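Local coordinates for protein GCN5-related N-acetyltransferase (Ralstonia eutropha JMP134, PDB 2Q0Y) that probably transfers an acyl group, most likely acetyl from acetyl-CoA, to an acceptor that has not been identified, at residues 38-41 against 42-45; 93-97 against 98-102; 113-116 against 117-121. All coordinates share one frame; numbering follows the deposited sequence.

Interaction 1: 38-41 against 42-45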
loop_
_atom_site.group_PDB
_atom_site.type_symbol
_atom_site.label_atom_id
_atom_site.label_comp_id
_atom_site.label_asym_id
_atom_site.label_seq_id
_atom_site.Cartn_x
_atom_site.Cartn_y
_atom_site.Cartn_z
ATOM N N ASP A 38 -2.813 20.810 -6.277
ATOM C CA ASP A 38 -2.637 20.723 -7.734
ATOM C C ASP A 38 -2.045 19.371 -8.186
ATOM O O ASP A 38 -2.540 18.772 -9.142
ATOM C CB ASP A 38 -1.859 21.935 -8.271
ATOM C CG ASP A 38 -2.631 23.251 -8.113
ATOM O OD1 ASP A 38 -3.881 23.223 -7.991
ATOM O OD2 ASP A 38 -1.985 24.320 -8.098
ATOM N N PRO A 39 -0.980 18.885 -7.519
ATOM C CA PRO A 39 -0.493 17.523 -7.820
ATOM C C PRO A 39 -1.584 16.432 -7.778
ATOM O O PRO A 39 -1.691 15.611 -8.700
ATOM C CB PRO A 39 0.589 17.306 -6.761
ATOM C CG PRO A 39 1.136 18.674 -6.526
ATOM C CD PRO A 39 -0.091 19.574 -6.559
ATOM N N PHE A 40 -2.427 16.450 -6.753
ATOM C CA PHE A 40 -3.512 15.466 -6.689
ATOM C C PHE A 40 -4.524 15.597 -7.835
ATOM O O PHE A 40 -4.929 14.603 -8.428
ATOM C CB PHE A 40 -4.247 15.466 -5.334
ATOM C CG PHE A 40 -5.360 14.484 -5.311
ATOM C CD1 PHE A 40 -5.092 13.146 -5.172
ATOM C CD2 PHE A 40 -6.669 14.879 -5.548
ATOM C CE1 PHE A 40 -6.112 12.205 -5.238
ATOM C CE2 PHE A 40 -7.699 13.935 -5.587
ATOM C CZ PHE A 40 -7.413 12.607 -5.428
ATOM N N ARG A 41 -4.945 16.821 -8.137
ATOM C CA ARG A 41 -5.900 17.043 -9.230
ATOM C C ARG A 41 -5.332 16.534 -10.551
ATOM O O ARG A 41 -6.031 15.874 -11.322
ATOM C CB ARG A 41 -6.234 18.529 -9.341
ATOM C CG ARG A 41 -7.292 18.899 -10.362
ATOM C CD ARG A 41 -7.617 20.375 -10.215
ATOM N NE ARG A 41 -8.824 20.798 -10.923
ATOM C CZ ARG A 41 -10.029 21.013 -10.376
ATOM N NH1 ARG A 41 -10.262 20.830 -9.071
ATOM N NH2 ARG A 41 -11.027 21.417 -11.163
ATOM N N ASP A 42 -4.061 16.839 -10.801
ATOM C CA ASP A 42 -3.390 16.424 -12.040
ATOM C C ASP A 42 -3.244 14.911 -12.125
ATOM O O ASP A 42 -3.341 14.337 -13.207
ATOM C CB ASP A 42 -2.011 17.093 -12.171
ATOM C CG ASP A 42 -2.098 18.618 -12.308
ATOM O OD1 ASP A 42 -3.197 19.169 -12.511
ATOM O OD2 ASP A 42 -1.046 19.280 -12.207
ATOM N N TRP A 43 -3.057 14.272 -10.976
ATOM C CA TRP A 43 -2.990 12.818 -10.872
ATOM C C TRP A 43 -4.369 12.214 -11.159
ATOM O O TRP A 43 -4.471 11.196 -11.840
ATOM C CB TRP A 43 -2.519 12.414 -9.472
ATOM C CG TRP A 43 -2.526 10.933 -9.180
ATOM C CD1 TRP A 43 -1.505 10.046 -9.388
ATOM C CD2 TRP A 43 -3.600 10.178 -8.602
ATOM N NE1 TRP A 43 -1.879 8.792 -8.985
ATOM C CE2 TRP A 43 -3.163 8.836 -8.513
ATOM C CE3 TRP A 43 -4.887 10.500 -8.176
ATOM C CZ2 TRP A 43 -3.959 7.839 -8.010
ATOM C CZ3 TRP A 43 -5.691 9.503 -7.691
ATOM C CH2 TRP A 43 -5.231 8.186 -7.611
ATOM N N LEU A 44 -5.416 12.814 -10.593
ATOM C CA LEU A 44 -6.754 12.218 -10.651
ATOM C C LEU A 44 -7.383 12.301 -12.042
ATOM O O LEU A 44 -8.091 11.375 -12.482
ATOM C CB LEU A 44 -7.681 12.889 -9.635
ATOM C CG LEU A 44 -9.138 12.424 -9.616
ATOM C CD1 LEU A 44 -9.193 10.922 -9.336
ATOM C CD2 LEU A 44 -9.937 13.173 -8.586
ATOM N N LEU A 45 -7.183 13.431 -12.711
ATOM C CA LEU A 45 -7.836 13.685 -13.981
ATOM C C LEU A 45 -7.777 12.506 -14.972
ATOM O O LEU A 45 -8.819 12.050 -15.429
ATOM C CB LEU A 45 -7.281 14.972 -14.605
ATOM C CG LEU A 45 -7.764 15.398 -15.988
ATOM C CD1 LEU A 45 -9.189 15.857 -15.951
ATOM C CD2 LEU A 45 -6.863 16.521 -16.500
#
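The phenyl ring of Phe40 and the six-membered ring of the Trp43 indole lie near parallel, their planes 28° apart, yet the centroids are 5.5 Å from each other, too far slid for real overlap. What touches is one corner of each: Phe40 CE1 meets Trp43 CE3 at 3.6 Å, an approach that is neither face-on nor edge-on for either ring. Leu44 CB lies over one face of the Phe40 ring, and the Leu44 CD2 methyl approaches from that same side, 3.8 Å from Phe40 CE2. Phe40 can meet both neighbours because its CG stands anti to the backbone N (chi1 179°), beside the carbonyl carbon, which leans the ring toward the following turn. These i to i+3 and i to i+4 contacts belong to helix 30-50 of the GNAT domain, where Phe40 and Leu44 face helix 12-25 through Arg19 and Val15. Pro76 and Pro77 of the second subunit pack on Phe40 and Trp43, and Pro82 of that subunit on Pro39, which places the aromatic pair at the dimer contact. Pro39 has no N-H to give to the preceding turn, and the helix is kinked there. Beyond the kink the i to i+4 ladder is regular: Asp42 N donates to Asp38 O at 3.0 Å with an N-H...O angle of 165°, and Leu44 N to Phe40 O at 2.9 Å. On the exposed side, the Asp42 carboxylate folds back beside its own backbone N, bringing CG to 3.2 Å from Asp38 O. Arg41 instead extends from CG to NE, its side chain touching Leu12 and Glu13.

Interaction 2: 93-97 against 98-102; sequences LYVDP and SHRER. With ZN (zinc ion), chain B.
His99 and Asp96 meet at the zinc site: His99 NE2 binds the zinc ion at 2.0 Å, while ND1 on the other side of the imidazole donates to Asp96 OD2 at 2.8 Å. Glu60 also binds this ion. The ND1 bond is nearly straight (169°) and lies in the ring plane, but it reaches OD2 on the anti side, somewhat out of the carboxylate plane. From the opposite face of that plane Ser98 N donates to OD2 at 3.1 Å. Two donors thus hold the oxygen that fixes the imidazole's rotation, and the carboxylate would probably favour protonation at ND1, keeping NE2 for the metal. The turn closes through His99 N to Asp96 O, 2.9 Å. It follows strand 86-95 of the GNAT sheet and leads toward helix 104-118. Farther out, Arg100 runs extended from CG to NE, back past the turn, and grips Val95 O side-on with NE and NH2, both at 2.8 Å and both bonds close to the guanidinium plane. Pro97 CA lies 3.6 Å above one face of the Arg100 guanidinium, offset toward its rim. Tyr94 CE1 sits at the edge, its ring almost perpendicular (89°). Glu25 of helix 12-25 salt-bridges Arg100 NH2 and accepts a hydrogen bond from Tyr94 OH.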
loop_
_atom_site.group_PDB
_atom_site.type_symbol
_atom_site.label_atom_id
_atom_site.label_comp_id
_atom_site.label_asym_id
_atom_site.label_seq_id
_atom_site.Cartn_x
_atom_site.Cartn_y
_atom_site.Cartn_z
ATOM N N LEU A 93 -13.071 8.449 1.338
ATOM C CA LEU A 93 -14.412 8.419 1.928
ATOM C C LEU A 93 -14.632 9.695 2.729
ATOM O O LEU A 93 -13.909 9.967 3.704
ATOM C CB LEU A 93 -14.597 7.202 2.838
ATOM C CG LEU A 93 -15.956 7.156 3.577
ATOM C CD1 LEU A 93 -17.129 7.158 2.612
ATOM C CD2 LEU A 93 -16.048 5.960 4.489
ATOM N N TYR A 94 -15.629 10.467 2.312
ATOM C CA TYR A 94 -15.996 11.699 2.997
ATOM C C TYR A 94 -17.507 11.788 3.043
ATOM O O TYR A 94 -18.179 11.575 2.024
ATOM C CB TYR A 94 -15.433 12.942 2.322
ATOM C CG TYR A 94 -15.711 14.194 3.137
ATOM C CD1 TYR A 94 -15.003 14.447 4.322
ATOM C CD2 TYR A 94 -16.704 15.092 2.763
ATOM C CE1 TYR A 94 -15.264 15.576 5.080
ATOM C CE2 TYR A 94 -16.987 16.215 3.517
ATOM C CZ TYR A 94 -16.261 16.458 4.686
ATOM O OH TYR A 94 -16.543 17.579 5.425
ATOM N N VAL A 95 -18.030 12.119 4.221
ATOM C CA VAL A 95 -19.461 12.352 4.393
ATOM C C VAL A 95 -19.703 13.753 4.961
ATOM O O VAL A 95 -19.109 14.141 5.972
ATOM C CB VAL A 95 -20.111 11.286 5.322
ATOM C CG1 VAL A 95 -21.601 11.520 5.445
ATOM C CG2 VAL A 95 -19.860 9.872 4.831
ATOM N N ASP A 96 -20.596 14.512 4.328
ATOM C CA ASP A 96 -20.978 15.844 4.815
ATOM C C ASP A 96 -21.238 15.804 6.326
ATOM O O ASP A 96 -21.971 14.954 6.793
ATOM C CB ASP A 96 -22.241 16.342 4.111
ATOM C CG ASP A 96 -22.749 17.652 4.676
ATOM O OD1 ASP A 96 -22.115 18.683 4.410
ATOM O OD2 ASP A 96 -23.781 17.664 5.385
ATOM N N PRO A 97 -20.631 16.729 7.091
ATOM C CA PRO A 97 -20.755 16.755 8.531
ATOM C C PRO A 97 -22.169 16.798 9.103
ATOM O O PRO A 97 -22.375 16.385 10.248
ATOM C CB PRO A 97 -19.999 18.034 8.911
ATOM C CG PRO A 97 -19.031 18.224 7.883
ATOM C CD PRO A 97 -19.669 17.739 6.624
ATOM N N SER A 98 -23.123 17.332 8.347
ATOM C CA SER A 98 -24.510 17.373 8.789
ATOM C C SER A 98 -25.327 16.149 8.429
ATOM O O SER A 98 -26.526 16.126 8.704
ATOM C CB SER A 98 -25.179 18.615 8.244
ATOM O OG SER A 98 -24.515 19.739 8.788
ATOM N N HIS A 99 -24.686 15.136 7.857
ATOM C CA HIS A 99 -25.358 13.929 7.410
ATOM C C HIS A 99 -24.652 12.662 7.870
ATOM O O HIS A 99 -24.662 11.647 7.159
ATOM C CB HIS A 99 -25.514 13.968 5.882
ATOM C CG HIS A 99 -26.519 14.977 5.431
ATOM N ND1 HIS A 99 -26.197 16.302 5.239
ATOM C CD2 HIS A 99 -27.844 14.870 5.181
ATOM C CE1 HIS A 99 -27.282 16.964 4.870
ATOM N NE2 HIS A 99 -28.298 16.123 4.837
ATOM N N ARG A 100 -24.077 12.713 9.076
ATOM C CA ARG A 100 -23.311 11.583 9.595
ATOM C C ARG A 100 -24.061 10.601 10.503
ATOM O O ARG A 100 -23.476 9.622 10.981
ATOM C CB ARG A 100 -22.046 12.094 10.269
ATOM C CG ARG A 100 -21.081 12.565 9.222
ATOM C CD ARG A 100 -19.824 13.102 9.791
ATOM N NE ARG A 100 -18.996 13.634 8.723
ATOM C CZ ARG A 100 -17.921 14.372 8.945
ATOM N NH1 ARG A 100 -17.520 14.590 10.190
ATOM N NH2 ARG A 100 -17.249 14.881 7.938
ATOM N N GLU A 101 -25.349 10.804 10.693
ATOM C CA GLU A 101 -26.111 9.869 11.515
ATOM C C GLU A 101 -27.167 9.130 10.698
ATOM O O GLU A 101 -28.279 8.879 11.174
ATOM C CB GLU A 101 -26.747 10.623 12.689
ATOM C CG GLU A 101 -25.746 11.439 13.527
ATOM C CD GLU A 101 -24.555 10.609 14.041
ATOM O OE1 GLU A 101 -24.664 9.361 14.132
ATOM O OE2 GLU A 101 -23.504 11.215 14.365
ATOM N N ARG A 102 -26.809 8.780 9.467
ATOM C CA ARG A 102 -27.746 8.209 8.512
ATOM C C ARG A 102 -27.234 6.930 7.854
ATOM O O ARG A 102 -27.868 6.433 6.936
ATOM C CB ARG A 102 -28.046 9.249 7.417
HETATM ZN ZN ZN B . -30.176 16.429 4.249
HETATM O O HOH W 1 -24.339 14.664 11.220
#

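Interaction 3: 113-116 against 117-121; sequences EAEF and AERGI
Phe116 and Ile121 meet where helix 104-118 ends in a Schellman motif, within the beta-alpha-beta unit that links strands 86-95 and 123-127. Gly120 leaves the helical region with a positive phi of 71°, a backbone conformation that glycine adopts more readily than other residues. The two bonds that define the motif point back into the last turn: Ile121 N to Phe116 O, 3.0 Å and nearly straight at 170°, and Gly120 N to Ala117 O, also 3.0 Å. This reversal brings Ile121 CB to 4.1 Å from Phe116 CB on the buried side. Here the packing is close: the Phe116 side chain packs on Leu70 and Ile90 of strands 63-74 and 86-95, while Ile121 rests on Val72. Ile151 of the second subunit packs on Phe116 and on Ala117, and backbone hydrogen bonds tie Ile121 to that subunit, so the helix end is also part of the dimer contact.

The other side is polar, and it is Glu118 that lies exposed there; Glu115 and Arg119 are partly sheltered beside Phe54 of strand 54-60. Glu118 OE1 comes to 3.0 Å from Glu115 OE1, a pair of like charges. Such closeness could raise the proton affinity of one of the two carboxylates, although an opposite charge lies nearby. Glu115 bends at chi2 (68°), which turns its carboxylate toward Arg119 one turn later, and the two flat groups stand steeply to each other rather than side by side. Arg119, extended from CG to NE, offers the guanidinium edge: NE donates to the anti lone pair of Glu115 OE2 at 2.8 Å, forming the salt bridge, and NH2 adds a weak bond to that same oxygen at 3.2 Å.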
loop_
_atom_site.group_PDB
_atom_site.type_symbol
_atom_site.label_atom_id
_atom_site.label_comp_id
_atom_site.label_asym_id
_atom_site.label_seq_id
_atom_site.Cartn_x
_atom_site.Cartn_y
_atom_site.Cartn_z
ATOM N N GLU A 113 -17.034 -2.381 -1.340
ATOM C CA GLU A 113 -16.708 -3.794 -1.137
ATOM C C GLU A 113 -17.431 -4.699 -2.158
ATOM O O GLU A 113 -16.840 -5.644 -2.674
ATOM C CB GLU A 113 -17.029 -4.241 0.274
ATOM C CG GLU A 113 -16.156 -3.548 1.324
ATOM C CD GLU A 113 -16.497 -3.937 2.752
ATOM O OE1 GLU A 113 -17.248 -4.913 2.983
ATOM O OE2 GLU A 113 -16.035 -3.209 3.647
ATOM N N ALA A 114 -18.691 -4.392 -2.453
ATOM C CA ALA A 114 -19.466 -5.165 -3.432
ATOM C C ALA A 114 -18.880 -5.047 -4.837
ATOM O O ALA A 114 -18.897 -6.011 -5.601
ATOM C CB ALA A 114 -20.904 -4.714 -3.439
ATOM N N GLU A 115 -18.378 -3.858 -5.171
ATOM C CA GLU A 115 -17.720 -3.637 -6.448
ATOM C C GLU A 115 -16.465 -4.503 -6.553
ATOM O O GLU A 115 -16.245 -5.148 -7.567
ATOM C CB GLU A 115 -17.400 -2.156 -6.635
ATOM C CG GLU A 115 -16.757 -1.833 -7.946
ATOM C CD GLU A 115 -17.695 -2.017 -9.132
ATOM O OE1 GLU A 115 -18.918 -1.957 -8.939
ATOM O OE2 GLU A 115 -17.185 -2.227 -10.265
ATOM N N PHE A 116 -15.666 -4.558 -5.488
ATOM C CA PHE A 116 -14.500 -5.445 -5.466
ATOM C C PHE A 116 -14.917 -6.915 -5.640
ATOM O O PHE A 116 -14.269 -7.668 -6.365
ATOM C CB PHE A 116 -13.701 -5.302 -4.160
ATOM C CG PHE A 116 -12.925 -4.017 -4.034
ATOM C CD1 PHE A 116 -12.330 -3.403 -5.136
ATOM C CD2 PHE A 116 -12.767 -3.440 -2.792
ATOM C CE1 PHE A 116 -11.622 -2.230 -4.996
ATOM C CE2 PHE A 116 -12.054 -2.245 -2.651
ATOM C CZ PHE A 116 -11.484 -1.652 -3.759
ATOM N N ALA A 117 -16.012 -7.309 -5.001
ATOM C CA ALA A 117 -16.517 -8.680 -5.124
ATOM C C ALA A 117 -16.919 -9.003 -6.568
ATOM O O ALA A 117 -16.583 -10.057 -7.087
ATOM C CB ALA A 117 -17.656 -8.929 -4.196
ATOM N N GLU A 118 -17.651 -8.090 -7.191
ATOM C CA GLU A 118 -18.041 -8.209 -8.589
ATOM C C GLU A 118 -16.824 -8.371 -9.497
ATOM O O GLU A 118 -16.874 -9.122 -10.479
ATOM C CB GLU A 118 -18.835 -6.965 -9.000
ATOM C CG GLU A 118 -19.232 -6.896 -10.465
ATOM C CD GLU A 118 -19.908 -5.568 -10.806
ATOM O OE1 GLU A 118 -19.687 -4.598 -10.082
ATOM O OE2 GLU A 118 -20.677 -5.495 -11.775
ATOM N N ARG A 119 -15.743 -7.680 -9.157
ATOM C CA ARG A 119 -14.514 -7.720 -9.924
ATOM C C ARG A 119 -13.622 -8.915 -9.567
ATOM O O ARG A 119 -12.544 -9.077 -10.149
ATOM C CB ARG A 119 -13.759 -6.395 -9.758
ATOM C CG ARG A 119 -14.494 -5.193 -10.340
ATOM C CD ARG A 119 -13.705 -3.929 -10.078
ATOM N NE ARG A 119 -14.410 -2.736 -10.535
ATOM C CZ ARG A 119 -13.829 -1.605 -10.913
ATOM N NH1 ARG A 119 -12.505 -1.494 -10.935
ATOM N NH2 ARG A 119 -14.580 -0.571 -11.276
ATOM N N GLY A 120 -14.057 -9.749 -8.622
ATOM C CA GLY A 120 -13.307 -10.962 -8.256
ATOM C C GLY A 120 -12.019 -10.693 -7.513
ATOM O O GLY A 120 -11.073 -11.491 -7.585
ATOM N N ILE A 121 -11.972 -9.589 -6.773
ATOM C CA ILE A 121 -10.779 -9.185 -6.028
ATOM C C ILE A 121 -10.737 -9.906 -4.701
ATOM O O ILE A 121 -11.713 -9.881 -3.953
ATOM C CB ILE A 121 -10.796 -7.671 -5.760
ATOM C CG1 ILE A 121 -10.864 -6.884 -7.076
ATOM C CG2 ILE A 121 -9.597 -7.225 -4.918
ATOM C CD1 ILE A 121 -9.736 -7.159 -8.027
#

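The three contacts come in series along the chain, all within the GNAT domain, and none touches another. Their centres lie about 25 Å (interactions 1 and 2), 26 Å (1 and 3) and 24 Å (2 and 3) apart, each about 14 to 15 Å from the centre of the chain, so they mark separate parts of its periphery. Interaction 1 is in helix 30-50; interaction 2 turns the chain from strand 86-95 toward helix 104-118, whose far end carries interaction 3. Helix 12-25 neighbours both interactions 1 and 2. Interactions 1 and 3 also touch the second subunit, whereas interaction 2 holds a zinc ligand and has no contact with that subunit.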